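Local coordinates for protein methane monooxygenase hydroxylase, MmoD (PDB 6D7K) that binds the hydroxylase of soluble methane monooxygenase and probably modulates its activity rather than oxidising methane itself, at residues S15-H20 with L53-S58; W38-D43 with S67-Q72. One frame throughout, in Å; residues are numbered along the deposited sequence.

Contact 1 (S15-H20 with L53-S58); sequences SRILIH and LSFDSS
Ile17 and Ile19 rest their CG2 methyls on the ring of Phe55, joining the first strand of a four-stranded antiparallel sheet to the opening turn of the long helix 55-74 packed on it. Phe55 has its CG anti to the backbone N (chi1 -176°), which reaches the ring out from the helix so that CE1 and CZ rest against the neighbouring CG2 methyls of both isoleucines. Both methyls approach the ring obliquely. Ile19 CG2 lies 3.4 Å from Phe55 CE1, while Ile17 CG2 is 3.6 Å from that same carbon. The other branch of Ile19, with CG1 between the backbone N and carbonyl carbon (chi1 57°), extends CD1 to 3.9 Å from Ser58 O. An alanine in place of Ile19 would lack both branches and would probably leave a gap between Phe55 and Ser58, giving the ring freedom to shift. The adjoining backbone is a classic beta bulge, Ile19 and His20 both facing Ala27. On the helix side, Ser54 and Ser57 form a capping box, and each hydroxyl is also hydrogen-bonded to an acidic side chain on the chain of another protein. Ser57 N donates to Ser54 OG at 3.1 Å, with an N-H...O angle of 166°.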
loop_
_atom_site.group_PDB
_atom_site.type_symbol
_atom_site.label_atom_id
_atom_site.label_comp_id
_atom_site.label_asym_id
_atom_site.label_seq_id
_atom_site.Cartn_x
_atom_site.Cartn_y
_atom_site.Cartn_z
ATOM N N SER H 15 8.368 33.146 -9.948
ATOM C CA SER H 15 7.314 32.157 -9.892
ATOM C C SER H 15 7.703 30.935 -10.716
ATOM O O SER H 15 8.778 30.866 -11.315
ATOM C CB SER H 15 5.996 32.763 -10.375
ATOM O OG SER H 15 5.897 32.748 -11.792
ATOM N N ARG H 16 6.823 29.944 -10.708
ATOM C CA ARG H 16 6.872 28.884 -11.686
ATOM C C ARG H 16 6.246 29.369 -12.988
ATOM O O ARG H 16 5.531 30.378 -13.030
ATOM C CB ARG H 16 6.136 27.658 -11.165
ATOM C CG ARG H 16 4.686 27.894 -11.005
ATOM C CD ARG H 16 3.974 26.649 -10.569
ATOM N NE ARG H 16 2.534 26.763 -10.791
ATOM C CZ ARG H 16 1.671 25.779 -10.571
ATOM N NH1 ARG H 16 2.109 24.611 -10.122
ATOM N NH2 ARG H 16 0.375 25.959 -10.809
ATOM N N ILE H 17 6.500 28.622 -14.058
ATOM C CA ILE H 17 6.211 29.055 -15.419
ATOM C C ILE H 17 5.412 27.957 -16.096
ATOM O O ILE H 17 5.766 26.781 -15.989
ATOM C CB ILE H 17 7.519 29.345 -16.192
ATOM C CG1 ILE H 17 8.256 30.534 -15.576
ATOM C CG2 ILE H 17 7.274 29.552 -17.688
ATOM C CD1 ILE H 17 7.661 31.854 -15.934
ATOM N N LEU H 18 4.336 28.330 -16.783
ATOM C CA LEU H 18 3.502 27.365 -17.493
ATOM C C LEU H 18 4.093 27.080 -18.869
ATOM O O LEU H 18 4.149 27.974 -19.718
ATOM C CB LEU H 18 2.083 27.901 -17.637
ATOM C CG LEU H 18 1.216 26.985 -18.486
ATOM C CD1 LEU H 18 0.748 25.824 -17.637
ATOM C CD2 LEU H 18 0.052 27.739 -19.047
ATOM N N ILE H 19 4.506 25.836 -19.112
ATOM C CA ILE H 19 5.142 25.489 -20.377
ATOM C C ILE H 19 4.266 24.629 -21.289
ATOM O O ILE H 19 4.593 24.488 -22.480
ATOM C CB ILE H 19 6.519 24.813 -20.157
ATOM C CG1 ILE H 19 6.415 23.556 -19.285
ATOM C CG2 ILE H 19 7.512 25.792 -19.554
ATOM C CD1 ILE H 19 7.683 22.692 -19.296
ATOM N N HIS H 20 3.169 24.064 -20.791
ATOM C CA HIS H 20 2.239 23.339 -21.657
ATOM C C HIS H 20 0.826 23.470 -21.119
ATOM O O HIS H 20 0.605 23.416 -19.908
ATOM C CB HIS H 20 2.597 21.858 -21.777
ATOM C CG HIS H 20 1.832 21.143 -22.840
ATOM N ND1 HIS H 20 2.291 21.035 -24.134
ATOM C CD2 HIS H 20 0.644 20.496 -22.805
ATOM C CE1 HIS H 20 1.411 20.360 -24.854
ATOM N NE2 HIS H 20 0.406 20.013 -24.068
ATOM N N LEU H 53 18.239 20.431 -16.840
ATOM C CA LEU H 53 19.320 21.390 -16.639
ATOM C C LEU H 53 18.899 22.833 -16.903
ATOM O O LEU H 53 19.564 23.753 -16.419
ATOM C CB LEU H 53 20.512 21.054 -17.533
ATOM C CG LEU H 53 21.182 19.679 -17.420
ATOM C CD1 LEU H 53 22.354 19.553 -18.372
ATOM C CD2 LEU H 53 21.621 19.371 -15.983
ATOM N N SER H 54 17.814 23.059 -17.643
ATOM C CA SER H 54 17.479 24.409 -18.072
ATOM C C SER H 54 16.010 24.473 -18.453
ATOM O O SER H 54 15.387 23.452 -18.746
ATOM C CB SER H 54 18.325 24.831 -19.272
ATOM O OG SER H 54 17.792 24.263 -20.447
ATOM N N PHE H 55 15.470 25.700 -18.479
ATOM C CA PHE H 55 14.142 25.906 -19.046
ATOM C C PHE H 55 14.026 25.201 -20.387
ATOM O O PHE H 55 13.069 24.454 -20.626
ATOM C CB PHE H 55 13.839 27.404 -19.194
ATOM C CG PHE H 55 12.427 27.705 -19.679
ATOM C CD1 PHE H 55 11.351 27.683 -18.788
ATOM C CD2 PHE H 55 12.181 28.017 -21.018
ATOM C CE1 PHE H 55 10.052 27.952 -19.224
ATOM C CE2 PHE H 55 10.887 28.290 -21.472
ATOM C CZ PHE H 55 9.819 28.257 -20.576
ATOM N N ASP H 56 15.013 25.400 -21.265
ATOM C CA ASP H 56 14.936 24.842 -22.615
ATOM C C ASP H 56 14.705 23.335 -22.579
ATOM O O ASP H 56 13.836 22.814 -23.293
ATOM C CB ASP H 56 16.214 25.142 -23.409
ATOM C CG ASP H 56 16.622 26.614 -23.388
ATOM O OD1 ASP H 56 16.784 27.212 -22.291
ATOM O OD2 ASP H 56 16.829 27.152 -24.495
ATOM N N SER H 57 15.503 22.604 -21.776
ATOM C CA SER H 57 15.391 21.144 -21.726
ATOM C C SER H 57 14.201 20.679 -20.885
ATOM O O SER H 57 13.733 19.552 -21.071
ATOM C CB SER H 57 16.701 20.518 -21.219
ATOM O OG SER H 57 17.238 21.181 -20.079
ATOM N N SER H 58 13.707 21.521 -19.975
ATOM C CA SER H 58 12.407 21.283 -19.367
ATOM C C SER H 58 11.336 21.113 -20.429
ATOM O O SER H 58 10.523 20.178 -20.369
ATOM C CB SER H 58 12.041 22.440 -18.448
ATOM O OG SER H 58 12.824 22.433 -17.274
#

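Contact 2 (W38-D43 with S67-Q72); sequences WEILRD and SHFKRQ
Arg42 sets out with CG anti to its backbone N, runs extended through chi2 and then bends at chi3 (-78°), a turn that swings its guanidinium back over the ring of Phe69. Phe69, whose CB already points toward the strand, holds CG anti to its own carbonyl carbon and beside the backbone N. The result is a cation-pi contact between the third strand of the four-stranded antiparallel sheet, 36-42, and the later turns of helix 55-74, which packs across that sheet. Arg42 CZ stands 5.0 Å from the centroid of the Phe69 ring and 20° off its normal, placing the charge over the face. The group is not stacked flat, however: the guanidinium and ring planes are inclined by 46°, and NH2 is the part that dips to the ring. It sits off-centre, toward the rim, with Arg42 NH2 3.8 Å from Phe69 CG and 3.9 Å from Phe69 CD2. The strongest polar partner of the arginine lies elsewhere, since NE is hydrogen-bonded to Tyr25 OH; this second hold probably helps to fix the rotation of the guanidinium while NH2 stays on the ring. Tyr25 and Val47, on the two flanking strands, also touch Phe69, and the aromatic ring is buried among these side chains. Ile40, two residues before Arg42, points toward the helix as well and continues the apolar layer to Val65 and Leu66. Its approach to the phenylalanine differs from that of the arginine, for the methyl meets the ring's edge, close to the ring plane, with Ile40 CG2 4.3 Å from Phe69 CE2.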
loop_
_atom_site.group_PDB
_atom_site.type_symbol
_atom_site.label_atom_id
_atom_site.label_comp_id
_atom_site.label_asym_id
_atom_site.label_seq_id
_atom_site.Cartn_x
_atom_site.Cartn_y
_atom_site.Cartn_z
ATOM N N TRP H 38 10.125 20.215 -13.014
ATOM C CA TRP H 38 8.904 20.320 -13.782
ATOM C C TRP H 38 7.913 19.256 -13.323
ATOM O O TRP H 38 8.295 18.232 -12.753
ATOM C CB TRP H 38 9.187 20.196 -15.289
ATOM C CG TRP H 38 10.100 19.067 -15.722
ATOM C CD1 TRP H 38 11.435 19.157 -16.018
ATOM C CD2 TRP H 38 9.737 17.700 -15.961
ATOM N NE1 TRP H 38 11.920 17.931 -16.411
ATOM C CE2 TRP H 38 10.895 17.023 -16.382
ATOM C CE3 TRP H 38 8.546 16.984 -15.853
ATOM C CZ2 TRP H 38 10.895 15.676 -16.690
ATOM C CZ3 TRP H 38 8.555 15.646 -16.163
ATOM C CH2 TRP H 38 9.720 15.006 -16.571
ATOM N N GLU H 39 6.624 19.529 -13.559
ATOM C CA GLU H 39 5.534 18.603 -13.261
ATOM C C GLU H 39 4.514 18.633 -14.388
ATOM O O GLU H 39 4.342 19.650 -15.069
ATOM C CB GLU H 39 4.839 18.942 -11.949
ATOM C CG GLU H 39 4.838 20.409 -11.682
ATOM C CD GLU H 39 3.944 20.790 -10.522
ATOM O OE1 GLU H 39 3.861 22.006 -10.206
ATOM O OE2 GLU H 39 3.334 19.873 -9.924
ATOM N N ILE H 40 3.827 17.511 -14.566
ATOM C CA ILE H 40 2.800 17.358 -15.585
ATOM C C ILE H 40 1.493 17.005 -14.890
ATOM O O ILE H 40 1.475 16.143 -14.001
ATOM C CB ILE H 40 3.186 16.274 -16.603
ATOM C CG1 ILE H 40 4.542 16.603 -17.233
ATOM C CG2 ILE H 40 2.078 16.115 -17.653
ATOM C CD1 ILE H 40 5.079 15.499 -18.156
ATOM N N LEU H 41 0.403 17.669 -15.282
ATOM C CA LEU H 41 -0.918 17.388 -14.719
ATOM C C LEU H 41 -1.841 16.910 -15.820
ATOM O O LEU H 41 -1.777 17.396 -16.955
ATOM C CB LEU H 41 -1.542 18.597 -14.028
ATOM C CG LEU H 41 -0.868 19.161 -12.776
ATOM C CD1 LEU H 41 0.569 19.485 -13.040
ATOM C CD2 LEU H 41 -1.586 20.420 -12.301
ATOM N N ARG H 42 -2.673 15.926 -15.489
ATOM C CA ARG H 42 -3.706 15.426 -16.388
ATOM C C ARG H 42 -5.048 15.717 -15.747
ATOM O O ARG H 42 -5.270 15.363 -14.586
ATOM C CB ARG H 42 -3.558 13.931 -16.662
ATOM C CG ARG H 42 -4.498 13.448 -17.743
ATOM C CD ARG H 42 -4.651 11.944 -17.770
ATOM N NE ARG H 42 -3.515 11.278 -18.394
ATOM C CZ ARG H 42 -2.631 10.541 -17.725
ATOM N NH1 ARG H 42 -2.773 10.390 -16.405
ATOM N NH2 ARG H 42 -1.612 9.954 -18.366
ATOM N N ASP H 43 -5.929 16.374 -16.497
ATOM C CA ASP H 43 -7.251 16.771 -16.008
ATOM C C ASP H 43 -7.145 17.409 -14.624
ATOM O O ASP H 43 -7.986 17.206 -13.750
ATOM C CB ASP H 43 -8.222 15.581 -15.999
ATOM C CG ASP H 43 -8.350 14.893 -17.367
ATOM O OD1 ASP H 43 -8.624 15.582 -18.380
ATOM O OD2 ASP H 43 -8.181 13.649 -17.422
ATOM N N SER H 67 4.283 13.124 -25.358
ATOM C CA SER H 67 4.107 12.257 -26.513
ATOM C C SER H 67 3.761 10.849 -26.064
ATOM O O SER H 67 2.960 10.163 -26.706
ATOM C CB SER H 67 5.372 12.263 -27.368
ATOM O OG SER H 67 5.759 10.956 -27.734
ATOM N N HIS H 68 4.322 10.419 -24.937
ATOM C CA HIS H 68 4.072 9.070 -24.455
ATOM C C HIS H 68 2.669 8.972 -23.883
ATOM O O HIS H 68 1.901 8.081 -24.254
ATOM C CB HIS H 68 5.144 8.679 -23.423
ATOM C CG HIS H 68 4.740 7.566 -22.509
ATOM N ND1 HIS H 68 4.474 6.290 -22.961
ATOM C CD2 HIS H 68 4.543 7.542 -21.171
ATOM C CE1 HIS H 68 4.119 5.531 -21.937
ATOM N NE2 HIS H 68 4.158 6.265 -20.838
ATOM N N PHE H 69 2.311 9.903 -22.998
ATOM C CA PHE H 69 0.949 9.961 -22.479
ATOM C C PHE H 69 -0.084 10.016 -23.599
ATOM O O PHE H 69 -1.052 9.249 -23.602
ATOM C CB PHE H 69 0.804 11.162 -21.544
ATOM C CG PHE H 69 1.521 10.989 -20.246
ATOM C CD1 PHE H 69 2.149 9.797 -19.951
ATOM C CD2 PHE H 69 1.561 11.996 -19.315
ATOM C CE1 PHE H 69 2.812 9.624 -18.745
ATOM C CE2 PHE H 69 2.226 11.824 -18.102
ATOM C CZ PHE H 69 2.846 10.647 -17.823
ATOM N N LYS H 70 0.100 10.917 -24.564
ATOM C CA LYS H 70 -0.907 11.065 -25.616
ATOM C C LYS H 70 -1.036 9.795 -26.451
ATOM O O LYS H 70 -2.147 9.408 -26.823
ATOM C CB LYS H 70 -0.581 12.273 -26.499
ATOM C CG LYS H 70 -0.730 13.596 -25.764
ATOM C CD LYS H 70 -0.322 14.768 -26.629
ATOM C CE LYS H 70 -0.386 16.077 -25.855
ATOM N NZ LYS H 70 -1.756 16.637 -25.825
ATOM N N ARG H 71 0.087 9.134 -26.749
ATOM C CA ARG H 71 0.036 7.829 -27.403
ATOM C C ARG H 71 -0.782 6.831 -26.592
ATOM O O ARG H 71 -1.539 6.034 -27.158
ATOM C CB ARG H 71 1.452 7.297 -27.614
ATOM C CG ARG H 71 1.862 7.175 -29.060
ATOM C CD ARG H 71 3.289 6.692 -29.166
ATOM N NE ARG H 71 4.215 7.768 -29.515
ATOM C CZ ARG H 71 4.548 8.082 -30.765
ATOM N NH1 ARG H 71 4.019 7.394 -31.770
ATOM N NH2 ARG H 71 5.407 9.078 -31.010
ATOM N N GLN H 72 -0.630 6.845 -25.266
ATOM C CA GLN H 72 -1.444 5.979 -24.421
ATOM C C GLN H 72 -2.918 6.300 -24.598
ATOM O O GLN H 72 -3.742 5.402 -24.799
ATOM C CB GLN H 72 -1.031 6.108 -22.947
ATOM C CG GLN H 72 0.317 5.458 -22.627
ATOM C CD GLN H 72 0.549 5.178 -21.142
ATOM O OE1 GLN H 72 0.430 6.071 -20.294
ATOM N NE2 GLN H 72 0.896 3.927 -20.826
#

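Contacts 1 and 2 fasten helix 55-74 to the same antiparallel sheet, contact 1 at the helix's first turn and contact 2 further along it; their centres are 15 Å apart, on opposite sides of the chain's centre. They nevertheless touch. Arg16 NH1 forms a salt bridge with Glu39 OE1 at 3.1 Å, and Ser58 OG packs 3.8 Å from Trp38 CD1. Asp22 OD2, outside both contacts, links them indirectly, accepting from His20 NE2 and pairing with Lys70 NZ. Along the chain the segments of the two contacts alternate. Both helix segments also reach another protein's chain, through Ser54 and Ser57 in contact 1 and His68 in contact 2.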